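Local atomic coordinates of butyryl-CoA dehydrogenase (Marinomonas mediterranea, PDB entry 6CXT), a protein that binds flavin-adenine dinucleotide and adopts the three-domain fold of the acyl-CoA dehydrogenase family. Residues B[179-184]-B[230-235]; B[191-196]-B[215-220]; B[323-328]-B[358-363]. All coordinates share one frame; numbering follows the deposited sequence.

How the interactions relate
Interactions 1 and 3 are buried, whereas interaction 2 lies at the surface. Interaction 1 joins strand 181-187 to the first turn of helix 231-245, and interaction 3 sets helix 313-338 against the end of helix 351-359. Both reach FK4, one through the F235 ring and the other through the backbone N of S363, yet their nearest atoms remain about 7 Å apart. Interaction 2 pairs strand 193-195, outermost within the chain, with its bulged neighbour and meets interaction 1 where F184 CD1 packs on I219 CD1, 3.6 Å away. Backbone groups, with one bridging water in each, carry much of interactions 1 and 2; interaction 3 has van der Waals contacts between its segments.

Interaction 1: B[179-184]-B[230-235]; sequences LGQTAF and QGARIF. With FK4 (S-[2-({N-[(2R)-2-hydroxy-4-{[(R)-hydroxy(oxo)-lambda~5~-phosphanyl]oxy}-3,3-dimethylbutanoyl]-beta-alanyl}amino)ethyl] 1H-pyrrole-2-carbothioate), chain C.
Q230 leads into helix 231-245 beside Q181 of strand 181-187, and the first helical residue makes the bond: G231 N gives its hydrogen to Q181 O at 2.8 Å (N-H...O 149°), although the position of that oxygen is less certain than most. With no side chain on G231, the two backbones come very close, G231 CA to T182 CA being 3.7 Å. Next, A232 N donates to water 1 at 2.9 Å; the same water accepts from Q181 N at 3.0 Å. The methyl of A232 touches the amide end of Q181 (CB to OE1 3.7 Å), whose NE2 is held by I134 O. R233 runs beside L179, both pointing the same way, with R233 CD 4.0 Å from L179 CD2. Its bent chain then carries the guanidinium to a salt bridge with E55 of the Alpha/beta hydrolase fold protein chain and to Y178 OH. I234 CG2 meets the methyl of A183 more loosely, and both residues also pack on Y169. The F235 side chain starts toward the strand, but its ring leads away: with CG anti to the backbone N (chi1 -179°), it presents its edge to FK4, CZ lying 3.7 Å from FK4 C17. Strand carbonyl and water thus serve the first two amides of a helix start, which lack acceptors in a preceding turn, while R233 reaches a partner protein and F235 the ligand.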
loop_
_atom_site.group_PDB
_atom_site.type_symbol
_atom_site.label_atom_id
_atom_site.label_comp_id
_atom_site.label_asym_id
_atom_site.label_seq_id
_atom_site.Cartn_x
_atom_site.Cartn_y
_atom_site.Cartn_z
ATOM N N LEU B 179 22.257 3.138 31.978
ATOM C CA LEU B 179 23.713 3.184 32.045
ATOM C C LEU B 179 24.235 2.126 33.053
ATOM O O LEU B 179 25.337 2.266 33.625
ATOM C CB LEU B 179 24.209 4.601 32.340
ATOM C CG LEU B 179 23.760 5.682 31.344
ATOM C CD1 LEU B 179 24.132 7.043 31.918
ATOM C CD2 LEU B 179 24.428 5.509 29.962
ATOM N N GLY B 180 23.411 1.099 33.264
ATOM C CA GLY B 180 23.760 -0.035 34.137
ATOM C C GLY B 180 24.074 -1.402 33.512
ATOM O O GLY B 180 23.976 -2.448 34.211
ATOM N N GLN B 181 24.511 -1.402 32.245
ATOM C CA GLN B 181 24.806 -2.642 31.544
ATOM C C GLN B 181 26.227 -2.590 31.107
ATOM O O GLN B 181 26.790 -1.520 30.985
ATOM C CB GLN B 181 23.857 -2.798 30.288
ATOM C CG GLN B 181 22.417 -3.008 30.662
ATOM C CD GLN B 181 21.447 -2.862 29.467
ATOM O OE1 GLN B 181 21.867 -2.496 28.383
ATOM N NE2 GLN B 181 20.173 -3.159 29.684
ATOM N N THR B 182 26.820 -3.756 30.813
ATOM C CA THR B 182 28.192 -3.834 30.340
ATOM C C THR B 182 28.324 -4.922 29.262
ATOM O O THR B 182 27.608 -5.921 29.311
ATOM C CB THR B 182 29.138 -4.170 31.584
ATOM O OG1 THR B 182 28.949 -3.149 32.601
ATOM C CG2 THR B 182 30.585 -4.269 31.215
ATOM N N ALA B 183 29.226 -4.674 28.314
ATOM C CA ALA B 183 29.541 -5.599 27.248
ATOM C C ALA B 183 30.772 -6.423 27.587
ATOM O O ALA B 183 31.784 -5.874 28.072
ATOM C CB ALA B 183 29.780 -4.840 25.957
ATOM N N PHE B 184 30.708 -7.717 27.276
ATOM C CA PHE B 184 31.824 -8.647 27.548
ATOM C C PHE B 184 32.029 -9.553 26.338
ATOM O O PHE B 184 31.055 -9.932 25.680
ATOM C CB PHE B 184 31.414 -9.580 28.703
ATOM C CG PHE B 184 31.188 -8.873 30.008
ATOM C CD1 PHE B 184 32.274 -8.592 30.870
ATOM C CD2 PHE B 184 29.897 -8.515 30.404
ATOM C CE1 PHE B 184 32.051 -7.963 32.089
ATOM C CE2 PHE B 184 29.665 -7.872 31.624
ATOM C CZ PHE B 184 30.756 -7.613 32.479
ATOM N N GLN B 230 28.723 1.048 30.260
ATOM C CA GLN B 230 28.703 1.517 28.872
ATOM C C GLN B 230 27.970 0.544 27.891
ATOM O O GLN B 230 27.926 0.827 26.703
ATOM C CB GLN B 230 30.099 1.773 28.316
ATOM C CG GLN B 230 30.835 2.938 28.959
ATOM C CD GLN B 230 32.136 3.325 28.250
ATOM O OE1 GLN B 230 32.913 2.491 27.759
ATOM N NE2 GLN B 230 32.389 4.632 28.220
ATOM N N GLY B 231 27.453 -0.561 28.410
ATOM C CA GLY B 231 26.879 -1.669 27.621
ATOM C C GLY B 231 25.814 -1.187 26.632
ATOM O O GLY B 231 25.888 -1.526 25.428
ATOM N N ALA B 232 24.832 -0.421 27.122
ATOM C CA ALA B 232 23.760 0.073 26.242
ATOM C C ALA B 232 24.276 0.891 25.055
ATOM O O ALA B 232 23.813 0.702 23.915
ATOM C CB ALA B 232 22.712 0.837 27.021
ATOM N N ARG B 233 25.237 1.777 25.293
ATOM C CA ARG B 233 25.793 2.633 24.249
ATOM C C ARG B 233 26.752 1.935 23.312
ATOM O O ARG B 233 26.826 2.253 22.114
ATOM C CB ARG B 233 26.365 3.944 24.833
ATOM C CG ARG B 233 25.252 4.771 25.499
ATOM C CD ARG B 233 25.715 6.066 26.172
ATOM N NE ARG B 233 26.178 7.042 25.197
ATOM C CZ ARG B 233 25.408 7.897 24.516
ATOM N NH1 ARG B 233 24.076 7.961 24.690
ATOM N NH2 ARG B 233 26.004 8.723 23.659
ATOM N N ILE B 234 27.488 0.959 23.821
ATOM C CA ILE B 234 28.295 0.124 22.945
ATOM C C ILE B 234 27.354 -0.731 22.042
ATOM O O ILE B 234 27.643 -0.909 20.865
ATOM C CB ILE B 234 29.256 -0.794 23.763
ATOM C CG1 ILE B 234 30.361 0.111 24.368
ATOM C CG2 ILE B 234 29.912 -1.874 22.862
ATOM C CD1 ILE B 234 31.345 -0.593 25.277
ATOM N N PHE B 235 26.285 -1.246 22.624
ATOM C CA PHE B 235 25.323 -2.004 21.818
ATOM C C PHE B 235 24.735 -1.080 20.714
ATOM O O PHE B 235 24.751 -1.418 19.523
ATOM C CB PHE B 235 24.210 -2.581 22.636
ATOM C CG PHE B 235 23.254 -3.360 21.776
ATOM C CD1 PHE B 235 23.709 -4.544 21.125
ATOM C CD2 PHE B 235 21.968 -2.852 21.487
ATOM C CE1 PHE B 235 22.864 -5.242 20.248
ATOM C CE2 PHE B 235 21.115 -3.569 20.623
ATOM C CZ PHE B 235 21.566 -4.751 20.021
HETATM O O01 FK4 C . 19.710 4.049 20.550
HETATM P P02 FK4 C . 19.306 3.466 21.945
HETATM O O03 FK4 C . 18.258 2.299 21.945
HETATM C C04 FK4 C . 17.218 2.321 21.010
HETATM C C05 FK4 C . 15.974 1.593 21.423
HETATM C C06 FK4 C . 14.965 1.686 20.248
HETATM C C07 FK4 C . 15.423 2.282 22.699
HETATM C C08 FK4 C . 16.269 0.117 21.799
HETATM O O09 FK4 C . 15.209 -0.492 22.494
HETATM C C10 FK4 C . 16.705 -0.745 20.597
HETATM N N11 FK4 C . 15.818 -1.870 20.341
HETATM C C12 FK4 C . 16.114 -2.714 19.237
HETATM C C13 FK4 C . 17.003 -3.909 19.646
HETATM C C14 FK4 C . 17.810 -4.428 18.534
HETATM N N15 FK4 C . 18.112 -5.780 18.737
HETATM C C16 FK4 C . 18.986 -6.469 17.786
HETATM C C17 FK4 C . 19.757 -7.622 18.455
HETATM S S18 FK4 C . 21.148 -8.154 17.499
HETATM C C19 FK4 C . 20.387 -8.726 15.979
HETATM C C20 FK4 C . 21.490 -9.376 15.243
HETATM C C21 FK4 C . 21.411 -10.195 14.139
HETATM C C22 FK4 C . 22.745 -10.515 13.812
HETATM C C23 FK4 C . 23.606 -9.883 14.742
HETATM N N24 FK4 C . 22.861 -9.176 15.617
HETATM O O25 FK4 C . 19.159 -8.966 15.969
HETATM O O26 FK4 C . 18.206 -3.764 17.580
HETATM O O27 FK4 C . 17.696 -0.502 19.829
HETATM O O28 FK4 C . 20.550 2.962 22.601
HETATM O O HOH W 1 24.487 0.433 29.903
#

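Interaction 2: B[191-196]-B[215-220]; sequences PGISVG and DNCTIH
D215 N donates to G192 O at 2.9 Å with an N-H...O angle of 159°, approaching from above the carbonyl plane and 44° out of it. In the reverse direction the CA of G192 makes a weaker CA-H...O contact with D215 O at 3.4 Å. G192 has positive phi, and the absence of a side chain leaves room for D215 O and for the sulfur of C217. That sulfur sits over the backbone, SG to G192 C measuring 3.5 Å, and also touches I193 CG1 at 3.8 Å; SG is anti to the carbonyl carbon of C217 (chi1 -72°), which turns it onto the 192-193 peptide. Beyond C217, water 2 joins the segments by donating to P191 O at 2.8 Å and accepting from T218 N at 2.9 Å. The chain turns a corner at D215 and N216, where N216 and C217 both face L150 of strand 147-158 in a G1 beta bulge; N216 N is bonded to N151 OD1. The contact is surface packing in the beta-rich middle domain of the acyl-CoA dehydrogenase fold. S194 and G196 bond through their backbones to F213 and Q211, pairing 193-195 with strand 209-220 as the outermost strand of this antiparallel sheet within the chain, while I193 packs on V212 and F214 and reaches Y166 of strand 165-171 in the other sheet.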
loop_
_atom_site.group_PDB
_atom_site.type_symbol
_atom_site.label_atom_id
_atom_site.label_comp_id
_atom_site.label_asym_id
_atom_site.label_seq_id
_atom_site.Cartn_x
_atom_site.Cartn_y
_atom_site.Cartn_z
ATOM N N PRO B 191 33.756 -22.528 31.058
ATOM C CA PRO B 191 32.812 -23.414 31.679
ATOM C C PRO B 191 31.534 -22.737 32.066
ATOM O O PRO B 191 31.516 -21.626 32.624
ATOM C CB PRO B 191 33.564 -23.913 32.945
ATOM C CG PRO B 191 34.982 -23.924 32.481
ATOM C CD PRO B 191 35.067 -22.596 31.744
ATOM N N GLY B 192 30.437 -23.421 31.781
ATOM C CA GLY B 192 29.115 -22.908 32.149
ATOM C C GLY B 192 28.268 -22.466 30.912
ATOM O O GLY B 192 27.065 -22.232 31.048
ATOM N N ILE B 193 28.892 -22.371 29.743
ATOM C CA ILE B 193 28.150 -22.157 28.450
ATOM C C ILE B 193 27.499 -23.461 27.943
ATOM O O ILE B 193 28.154 -24.511 27.853
ATOM C CB ILE B 193 29.047 -21.572 27.351
ATOM C CG1 ILE B 193 29.574 -20.216 27.788
ATOM C CG2 ILE B 193 28.282 -21.501 25.987
ATOM C CD1 ILE B 193 30.653 -19.713 26.854
ATOM N N SER B 194 26.201 -23.403 27.630
ATOM C CA SER B 194 25.547 -24.493 26.881
ATOM C C SER B 194 24.740 -23.819 25.709
ATOM O O SER B 194 24.368 -22.628 25.802
ATOM C CB SER B 194 24.673 -25.346 27.753
ATOM O OG SER B 194 23.779 -24.470 28.384
ATOM N N VAL B 195 24.623 -24.554 24.608
ATOM C CA VAL B 195 24.052 -24.001 23.388
ATOM C C VAL B 195 23.033 -25.041 22.914
ATOM O O VAL B 195 23.354 -26.256 22.820
ATOM C CB VAL B 195 25.161 -23.809 22.337
ATOM C CG1 VAL B 195 24.593 -23.217 21.017
ATOM C CG2 VAL B 195 26.329 -22.957 22.864
ATOM N N GLY B 196 21.809 -24.595 22.573
ATOM C CA GLY B 196 20.797 -25.508 22.019
ATOM C C GLY B 196 21.079 -25.775 20.544
ATOM O O GLY B 196 21.876 -25.063 19.901
ATOM N N ASP B 215 25.773 -20.178 32.608
ATOM C CA ASP B 215 25.529 -20.664 33.973
ATOM C C ASP B 215 26.795 -20.370 34.780
ATOM O O ASP B 215 27.785 -21.139 34.696
ATOM C CB ASP B 215 25.225 -22.170 33.935
ATOM C CG ASP B 215 25.100 -22.805 35.322
ATOM O OD1 ASP B 215 24.937 -22.114 36.328
ATOM O OD2 ASP B 215 25.131 -24.044 35.395
ATOM N N ASN B 216 26.778 -19.247 35.509
ATOM C CA ASN B 216 27.936 -18.840 36.346
ATOM C C ASN B 216 29.234 -18.942 35.604
ATOM O O ASN B 216 30.134 -19.702 35.971
ATOM C CB ASN B 216 27.959 -19.646 37.671
ATOM C CG ASN B 216 26.833 -19.208 38.627
ATOM O OD1 ASN B 216 26.633 -18.007 38.891
ATOM N ND2 ASN B 216 26.080 -20.172 39.131
ATOM N N CYS B 217 29.329 -18.194 34.517
ATOM C CA CYS B 217 30.502 -18.196 33.689
ATOM C C CYS B 217 31.405 -17.156 34.293
ATOM O O CYS B 217 30.996 -15.987 34.427
ATOM C CB CYS B 217 30.147 -17.782 32.235
ATOM S SG CYS B 217 29.251 -19.119 31.434
ATOM N N THR B 218 32.641 -17.566 34.598
ATOM C CA THR B 218 33.665 -16.659 35.092
ATOM C C THR B 218 34.583 -16.196 34.043
ATOM O O THR B 218 35.265 -16.988 33.368
ATOM C CB THR B 218 34.422 -17.349 36.276
ATOM O OG1 THR B 218 33.436 -17.567 37.277
ATOM C CG2 THR B 218 35.533 -16.456 36.801
ATOM N N ILE B 219 34.664 -14.883 33.876
ATOM C CA ILE B 219 35.645 -14.391 32.918
ATOM C C ILE B 219 36.502 -13.257 33.521
ATOM O O ILE B 219 36.016 -12.482 34.361
ATOM C CB ILE B 219 34.973 -13.845 31.614
ATOM C CG1 ILE B 219 33.979 -12.748 31.984
ATOM C CG2 ILE B 219 34.205 -14.960 30.852
ATOM C CD1 ILE B 219 33.474 -12.008 30.769
ATOM N N HIS B 220 37.720 -13.144 33.023
ATOM C CA HIS B 220 38.617 -12.110 33.484
ATOM C C HIS B 220 38.099 -10.757 33.022
ATOM O O HIS B 220 37.550 -10.639 31.928
ATOM C CB HIS B 220 40.022 -12.330 32.959
ATOM C CG HIS B 220 41.031 -11.466 33.636
ATOM N ND1 HIS B 220 41.540 -10.324 33.062
ATOM C CD2 HIS B 220 41.582 -11.542 34.873
ATOM C CE1 HIS B 220 42.378 -9.745 33.904
ATOM N NE2 HIS B 220 42.423 -10.465 35.009
HETATM O O HOH W 2 33.299 -20.391 34.355
#

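Interaction 3: B[323-328]-B[358-363]; sequences ISEAFV and GSVLFS. With FK4 (S-[2-({N-[(2R)-2-hydroxy-4-{[(R)-hydroxy(oxo)-lambda~5~-phosphanyl]oxy}-3,3-dimethylbutanoyl]-beta-alanyl}amino)ethyl] 1H-pyrrole-2-carbothioate), chain C.
In the helical C-terminal domain, helix 313-338 meets the final turn of helix 351-359 through S324 and S359. The S359 hydroxyl oxygen rests against the S324 methylene in a van der Waals contact, OG to CB 3.2 Å, but each hydroxyl is bonded within its own helix, S359 OG to A356 O and S324 OG to K320 O and L321 O. F327 directs the edge of its ring at S359 OG, CD2 being 4.0 Å away. V360 packs against helix 313-338 through CG1, which, anti to its own carbonyl carbon, lies 3.7 Å from both S324 O and E325 OE2, and the V328 side chain crosses it at about a right angle. E325 itself is held by S366 OG and by a salt bridge to R336 of the second subunit, which places this packing beside the subunit interface. Helix 351-359 ends at S359, G358 O accepting from both L361 N (2.9 Å) and F362 N (3.0 Å), and the chain turns toward the ligands. The F362 ring lies with one face over S359 CA; L361 and F362 touch the flavin-adenine dinucleotide, while S363 N donates to FK4 O25 at 2.9 Å in a nearly straight bond (177°). K320 NZ bonds to S359 O and F362 O.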
loop_
_atom_site.group_PDB
_atom_site.type_symbol
_atom_site.label_atom_id
_atom_site.label_comp_id
_atom_site.label_asym_id
_atom_site.label_seq_id
_atom_site.Cartn_x
_atom_site.Cartn_y
_atom_site.Cartn_z
ATOM N N ILE B 323 15.544 -0.866 3.089
ATOM C CA ILE B 323 16.137 -2.050 2.448
ATOM C C ILE B 323 15.328 -3.301 2.808
ATOM O O ILE B 323 14.980 -4.121 1.916
ATOM C CB ILE B 323 17.634 -2.245 2.864
ATOM C CG1 ILE B 323 18.478 -1.130 2.224
ATOM C CG2 ILE B 323 18.163 -3.637 2.420
ATOM C CD1 ILE B 323 19.877 -1.012 2.835
ATOM N N SER B 324 15.043 -3.467 4.107
ATOM C CA SER B 324 14.451 -4.704 4.557
ATOM C C SER B 324 12.981 -4.758 4.023
ATOM O O SER B 324 12.526 -5.817 3.550
ATOM C CB SER B 324 14.489 -4.804 6.103
ATOM O OG SER B 324 13.787 -3.689 6.681
ATOM N N GLU B 325 12.289 -3.616 4.055
ATOM C CA GLU B 325 10.908 -3.583 3.502
ATOM C C GLU B 325 10.888 -3.815 1.975
ATOM O O GLU B 325 10.017 -4.560 1.459
ATOM C CB GLU B 325 10.111 -2.319 3.915
ATOM C CG GLU B 325 9.917 -2.257 5.456
ATOM C CD GLU B 325 8.972 -3.315 6.017
ATOM O OE1 GLU B 325 8.257 -4.032 5.248
ATOM O OE2 GLU B 325 8.884 -3.465 7.290
ATOM N N ALA B 326 11.834 -3.194 1.281
ATOM C CA ALA B 326 11.919 -3.417 -0.177
ATOM C C ALA B 326 12.222 -4.893 -0.476
ATOM O O ALA B 326 11.709 -5.452 -1.433
ATOM C CB ALA B 326 12.951 -2.482 -0.820
ATOM N N PHE B 327 13.018 -5.536 0.389
ATOM C CA PHE B 327 13.445 -6.889 0.181
ATOM C C PHE B 327 12.257 -7.834 0.352
ATOM O O PHE B 327 12.090 -8.766 -0.428
ATOM C CB PHE B 327 14.672 -7.232 1.083
ATOM C CG PHE B 327 15.297 -8.581 0.841
ATOM C CD1 PHE B 327 15.286 -9.203 -0.429
ATOM C CD2 PHE B 327 16.016 -9.202 1.888
ATOM C CE1 PHE B 327 15.937 -10.444 -0.651
ATOM C CE2 PHE B 327 16.633 -10.431 1.673
ATOM C CZ PHE B 327 16.593 -11.056 0.408
ATOM N N VAL B 328 11.383 -7.565 1.312
ATOM C CA VAL B 328 10.157 -8.375 1.452
ATOM C C VAL B 328 9.285 -8.210 0.168
ATOM O O VAL B 328 8.786 -9.196 -0.395
ATOM C CB VAL B 328 9.343 -7.906 2.721
ATOM C CG1 VAL B 328 7.914 -8.478 2.723
ATOM C CG2 VAL B 328 10.065 -8.383 4.007
ATOM N N GLY B 358 13.099 -12.344 7.662
ATOM C CA GLY B 358 14.099 -12.215 8.761
ATOM C C GLY B 358 14.579 -10.760 8.878
ATOM O O GLY B 358 14.647 -10.212 9.993
ATOM N N SER B 359 14.868 -10.126 7.725
ATOM C CA SER B 359 15.533 -8.822 7.685
ATOM C C SER B 359 14.671 -7.681 8.300
ATOM O O SER B 359 15.257 -6.660 8.715
ATOM C CB SER B 359 15.990 -8.448 6.285
ATOM O OG SER B 359 14.850 -7.967 5.537
ATOM N N VAL B 360 13.337 -7.824 8.325
ATOM C CA VAL B 360 12.443 -6.840 9.017
ATOM C C VAL B 360 12.301 -7.110 10.550
ATOM O O VAL B 360 11.577 -6.372 11.239
ATOM C CB VAL B 360 11.024 -6.738 8.404
ATOM C CG1 VAL B 360 11.174 -6.339 6.915
ATOM C CG2 VAL B 360 10.287 -8.083 8.486
ATOM N N LEU B 361 12.973 -8.153 11.036
ATOM C CA LEU B 361 12.968 -8.478 12.483
ATOM C C LEU B 361 14.327 -8.231 13.131
ATOM O O LEU B 361 14.388 -7.470 14.119
ATOM C CB LEU B 361 12.596 -9.947 12.685
ATOM C CG LEU B 361 11.218 -10.304 12.114
ATOM C CD1 LEU B 361 11.002 -11.793 12.290
ATOM C CD2 LEU B 361 10.045 -9.478 12.730
ATOM N N PHE B 362 15.397 -8.820 12.595
ATOM C CA PHE B 362 16.714 -8.733 13.262
ATOM C C PHE B 362 17.303 -7.334 13.119
ATOM O O PHE B 362 16.908 -6.572 12.219
ATOM C CB PHE B 362 17.694 -9.852 12.838
ATOM C CG PHE B 362 17.959 -9.928 11.359
ATOM C CD1 PHE B 362 18.667 -8.908 10.672
ATOM C CD2 PHE B 362 17.544 -11.073 10.654
ATOM C CE1 PHE B 362 18.926 -9.017 9.303
ATOM C CE2 PHE B 362 17.788 -11.176 9.275
ATOM C CZ PHE B 362 18.487 -10.172 8.609
ATOM N N SER B 363 18.236 -6.980 14.003
ATOM C CA SER B 363 18.795 -5.639 14.082
ATOM C C SER B 363 17.751 -4.566 14.476
ATOM O O SER B 363 17.951 -3.402 14.235
ATOM C CB SER B 363 19.526 -5.209 12.802
ATOM O OG SER B 363 20.226 -6.315 12.246
HETATM O O01 FK4 C . 19.710 4.049 20.550
HETATM P P02 FK4 C . 19.306 3.466 21.945
HETATM O O03 FK4 C . 18.258 2.299 21.945
HETATM C C04 FK4 C . 17.218 2.321 21.010
HETATM C C05 FK4 C . 15.974 1.593 21.423
HETATM C C06 FK4 C . 14.965 1.686 20.248
HETATM C C07 FK4 C . 15.423 2.282 22.699
HETATM C C08 FK4 C . 16.269 0.117 21.799
HETATM O O09 FK4 C . 15.209 -0.492 22.494
HETATM C C10 FK4 C . 16.705 -0.745 20.597
HETATM N N11 FK4 C . 15.818 -1.870 20.341
HETATM C C12 FK4 C . 16.114 -2.714 19.237
HETATM C C13 FK4 C . 17.003 -3.909 19.646
HETATM C C14 FK4 C . 17.810 -4.428 18.534
HETATM N N15 FK4 C . 18.112 -5.780 18.737
HETATM C C16 FK4 C . 18.986 -6.469 17.786
HETATM C C17 FK4 C . 19.757 -7.622 18.455
HETATM S S18 FK4 C . 21.148 -8.154 17.499
HETATM C C19 FK4 C . 20.387 -8.726 15.979
HETATM C C20 FK4 C . 21.490 -9.376 15.243
HETATM C C21 FK4 C . 21.411 -10.195 14.139
HETATM C C22 FK4 C . 22.745 -10.515 13.812
HETATM C C23 FK4 C . 23.606 -9.883 14.742
HETATM N N24 FK4 C . 22.861 -9.176 15.617
HETATM O O25 FK4 C . 19.159 -8.966 15.969
HETATM O O26 FK4 C . 18.206 -3.764 17.580
HETATM O O27 FK4 C . 17.696 -0.502 19.829
HETATM O O28 FK4 C . 20.550 2.962 22.601
#